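Local atomic coordinates of DNA repair protein PprA (PDB entry 6MC8), a protein that binds DNA and takes part in the repair of radiation-induced DNA damage and in genome segregation, probably through filament formation. Residues A[204-212]-A[228-237]. The protein carries 2 engineered substitutions. Residues are numbered along the deposited sequence; the frame is centred on the assembly and turned at random.
Sequences LAKAAWKVI and SNQVGMLGAL. Engineered in segment 204-212: K206 (natural residue Asp), K210 (natural residue Asp).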
loop_
_atom_site.group_PDB
_atom_site.type_symbol
_atom_site.label_atom_id
_atom_site.label_comp_id
_atom_site.label_asym_id
_atom_site.label_seq_id
_atom_site.Cartn_x
_atom_site.Cartn_y
_atom_site.Cartn_z
ATOM N N LEU A 204 36.024 10.276 -13.309
ATOM C CA LEU A 204 37.382 10.793 -13.428
ATOM C C LEU A 204 37.889 10.708 -14.860
ATOM O O LEU A 204 38.737 11.507 -15.267
ATOM C CB LEU A 204 38.316 10.047 -12.474
ATOM C CG LEU A 204 38.189 10.428 -10.998
ATOM C CD1 LEU A 204 38.948 9.471 -10.109
ATOM C CD2 LEU A 204 38.703 11.835 -10.803
ATOM N N ALA A 205 37.377 9.752 -15.641
ATOM C CA ALA A 205 37.798 9.630 -17.033
ATOM C C ALA A 205 37.236 10.758 -17.883
ATOM O O ALA A 205 37.890 11.219 -18.823
ATOM C CB ALA A 205 37.377 8.276 -17.600
ATOM N N LYS A 206 36.022 11.213 -17.572
ATOM C CA LYS A 206 35.461 12.357 -18.282
ATOM C C LYS A 206 36.172 13.645 -17.893
ATOM O O LYS A 206 36.333 14.547 -18.720
ATOM C CB LYS A 206 33.963 12.467 -18.010
ATOM C CG LYS A 206 33.133 11.375 -18.641
ATOM C CD LYS A 206 31.682 11.496 -18.236
ATOM C CE LYS A 206 31.039 12.706 -18.883
ATOM N NZ LYS A 206 29.592 12.820 -18.581
ATOM N N ALA A 207 36.605 13.745 -16.636
ATOM C CA ALA A 207 37.376 14.903 -16.206
ATOM C C ALA A 207 38.782 14.875 -16.785
ATOM O O ALA A 207 39.371 15.928 -17.050
ATOM C CB ALA A 207 37.435 14.957 -14.686
ATOM N N ALA A 208 39.343 13.679 -16.969
ATOM C CA ALA A 208 40.664 13.569 -17.572
ATOM C C ALA A 208 40.629 13.948 -19.046
ATOM O O ALA A 208 41.579 14.547 -19.556
ATOM C CB ALA A 208 41.209 12.155 -17.391
ATOM N N TRP A 209 39.537 13.618 -19.740
ATOM C CA TRP A 209 39.374 14.033 -21.130
ATOM C C TRP A 209 39.239 15.543 -21.250
ATOM O O TRP A 209 39.694 16.134 -22.232
ATOM C CB TRP A 209 38.166 13.330 -21.752
ATOM C CG TRP A 209 37.785 13.826 -23.130
ATOM C CD1 TRP A 209 36.722 14.616 -23.440
ATOM C CD2 TRP A 209 38.468 13.575 -24.368
ATOM N NE1 TRP A 209 36.692 14.870 -24.787
ATOM C CE2 TRP A 209 37.755 14.242 -25.380
ATOM C CE3 TRP A 209 39.610 12.853 -24.719
ATOM C CZ2 TRP A 209 38.147 14.204 -26.719
ATOM C CZ3 TRP A 209 39.997 12.816 -26.044
ATOM C CH2 TRP A 209 39.269 13.487 -27.027
ATOM N N LYS A 210 38.632 16.188 -20.251
ATOM C CA LYS A 210 38.452 17.633 -20.303
ATOM C C LYS A 210 39.776 18.366 -20.119
ATOM O O LYS A 210 40.013 19.401 -20.753
ATOM C CB LYS A 210 37.436 18.070 -19.249
ATOM C CG LYS A 210 37.114 19.545 -19.284
ATOM C CD LYS A 210 36.099 19.942 -18.238
ATOM C CE LYS A 210 35.792 21.424 -18.340
ATOM N NZ LYS A 210 36.979 22.240 -17.978
ATOM N N VAL A 211 40.657 17.838 -19.270
ATOM C CA VAL A 211 41.948 18.479 -19.042
ATOM C C VAL A 211 42.857 18.291 -20.252
ATOM O O VAL A 211 43.535 19.228 -20.690
ATOM C CB VAL A 211 42.594 17.936 -17.753
ATOM C CG1 VAL A 211 43.972 18.526 -17.543
ATOM C CG2 VAL A 211 41.728 18.243 -16.564
ATOM N N ILE A 212 42.849 17.086 -20.830
ATOM C CA ILE A 212 43.739 16.756 -21.943
ATOM C C ILE A 212 43.339 17.512 -23.207
ATOM O O ILE A 212 44.198 18.017 -23.940
ATOM C CB ILE A 212 43.766 15.229 -22.152
ATOM C CG1 ILE A 212 44.486 14.563 -20.984
ATOM C CG2 ILE A 212 44.438 14.839 -23.453
ATOM C CD1 ILE A 212 44.341 13.076 -20.954
ATOM N N SER A 228 46.993 7.381 -23.086
ATOM C CA SER A 228 45.666 6.963 -22.641
ATOM C C SER A 228 45.295 5.603 -23.214
ATOM O O SER A 228 44.478 4.879 -22.637
ATOM C CB SER A 228 44.624 8.003 -23.039
ATOM O OG SER A 228 44.835 9.219 -22.355
ATOM N N ASN A 229 45.895 5.237 -24.346
ATOM C CA ASN A 229 45.632 3.935 -24.941
ATOM C C ASN A 229 46.318 2.825 -24.157
ATOM O O ASN A 229 45.956 1.651 -24.282
ATOM C CB ASN A 229 46.096 3.933 -26.396
ATOM C CG ASN A 229 45.315 4.904 -27.254
ATOM O OD1 ASN A 229 44.096 5.009 -27.138
ATOM N ND2 ASN A 229 46.015 5.631 -28.113
ATOM N N GLN A 230 47.307 3.177 -23.335
ATOM C CA GLN A 230 48.087 2.162 -22.640
ATOM C C GLN A 230 47.652 2.014 -21.185
ATOM O O GLN A 230 47.465 0.893 -20.701
ATOM C CB GLN A 230 49.575 2.504 -22.736
ATOM C CG GLN A 230 50.507 1.407 -22.256
ATOM C CD GLN A 230 51.968 1.736 -22.505
ATOM O OE1 GLN A 230 52.302 2.833 -22.952
ATOM N NE2 GLN A 230 52.843 0.776 -22.237
ATOM N N VAL A 231 47.490 3.126 -20.469
ATOM C CA VAL A 231 47.176 3.090 -19.045
ATOM C C VAL A 231 45.877 3.801 -18.702
ATOM O O VAL A 231 45.594 3.998 -17.520
ATOM C CB VAL A 231 48.329 3.665 -18.196
ATOM C CG1 VAL A 231 49.562 2.795 -18.305
ATOM C CG2 VAL A 231 48.633 5.094 -18.608
ATOM N N GLY A 232 45.081 4.185 -19.686
ATOM C CA GLY A 232 43.860 4.908 -19.408
ATOM C C GLY A 232 44.090 6.406 -19.325
ATOM O O GLY A 232 45.214 6.896 -19.288
ATOM N N MET A 233 42.995 7.156 -19.401
ATOM C CA MET A 233 43.054 8.637 -19.372
ATOM C C MET A 233 43.470 9.204 -18.021
ATOM O O MET A 233 44.105 10.222 -18.027
ATOM C CB MET A 233 41.737 9.259 -19.798
ATOM C CG MET A 233 41.320 8.781 -21.113
ATOM S SD MET A 233 40.411 10.060 -21.894
ATOM C CE MET A 233 41.765 11.118 -22.377
ATOM N N LEU A 234 42.986 8.624 -16.935
ATOM C CA LEU A 234 43.356 9.115 -15.614
ATOM C C LEU A 234 44.826 8.853 -15.331
ATOM O O LEU A 234 45.543 9.739 -14.858
ATOM C CB LEU A 234 42.477 8.467 -14.547
ATOM C CG LEU A 234 42.722 8.889 -13.099
ATOM C CD1 LEU A 234 42.435 10.357 -12.919
ATOM C CD2 LEU A 234 41.879 8.064 -12.153
ATOM N N GLY A 235 45.298 7.643 -15.638
ATOM C CA GLY A 235 46.683 7.304 -15.362
ATOM C C GLY A 235 47.661 8.025 -16.268
ATOM O O GLY A 235 48.826 8.213 -15.913
ATOM N N ALA A 236 47.206 8.431 -17.451
ATOM C CA ALA A 236 48.041 9.259 -18.309
ATOM C C ALA A 236 48.127 10.677 -17.769
ATOM O O ALA A 236 49.188 11.307 -17.816
ATOM C CB ALA A 236 47.498 9.255 -19.736
ATOM N N LEU A 237 47.015 11.191 -17.242
ATOM C CA LEU A 237 47.010 12.538 -16.688
ATOM C C LEU A 237 47.719 12.580 -15.341
ATOM O O LEU A 237 48.339 13.589 -14.988
ATOM C CB LEU A 237 45.574 13.044 -16.573
ATOM C CG LEU A 237 45.366 14.487 -16.131
ATOM C CD1 LEU A 237 46.052 15.424 -17.095
ATOM C CD2 LEU A 237 43.891 14.794 -16.068
#
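M233 fits as a knob into a hole formed by A205, A208, W209 and I212. Its CB lies 3.8 Å from CB of A208. CG is anti to the carbonyl carbon (chi1 -55°), which sets the chain beside the backbone N before it bends toward W209. Bends at chi2 and chi3 bring SD beside W209 and turn CE toward I212. SD lies 4.0 Å from CB of W209. The sulfur approaches the six-membered ring obliquely, 75° off the ring normal, in a Met-aromatic contact. The terminal methyl CE meets the ring edge close to its plane, with CE3 of W209 at 3.6 Å. On I212, the same methyl touches CD1 at 3.5 Å. With an alanine here, the indole edge would probably lose its sulfur and methyl neighbours, CD1 of I212 would lose the methyl, and a gap would be likely to open between W209 and I212.

L237 continues the contact one turn later. Both its methyls meet V211, and CD2 also packs 3.8 Å from CA of A208. CD1 lies 3.8 Å from CG1 of V211. L234 meets the earlier turn, with its CD2 3.8 Å from CD1 of L204. No hydrogen bond joins the segments. The small A208 lets the backbones come close, with the axes of the two segments 8.2 Å apart and crossing at 88°. Segment 228-237 is kinked beside M233.

The segments thus cross at nearly a right angle. They belong to helices 200-213 and 218-237, which follow one another in the chain. The long helix 274-304 packs against both, with L299 on L204, A300 on V211 and L303 on L237. Helix 245-250 adds L249, which touches both L204 and L234.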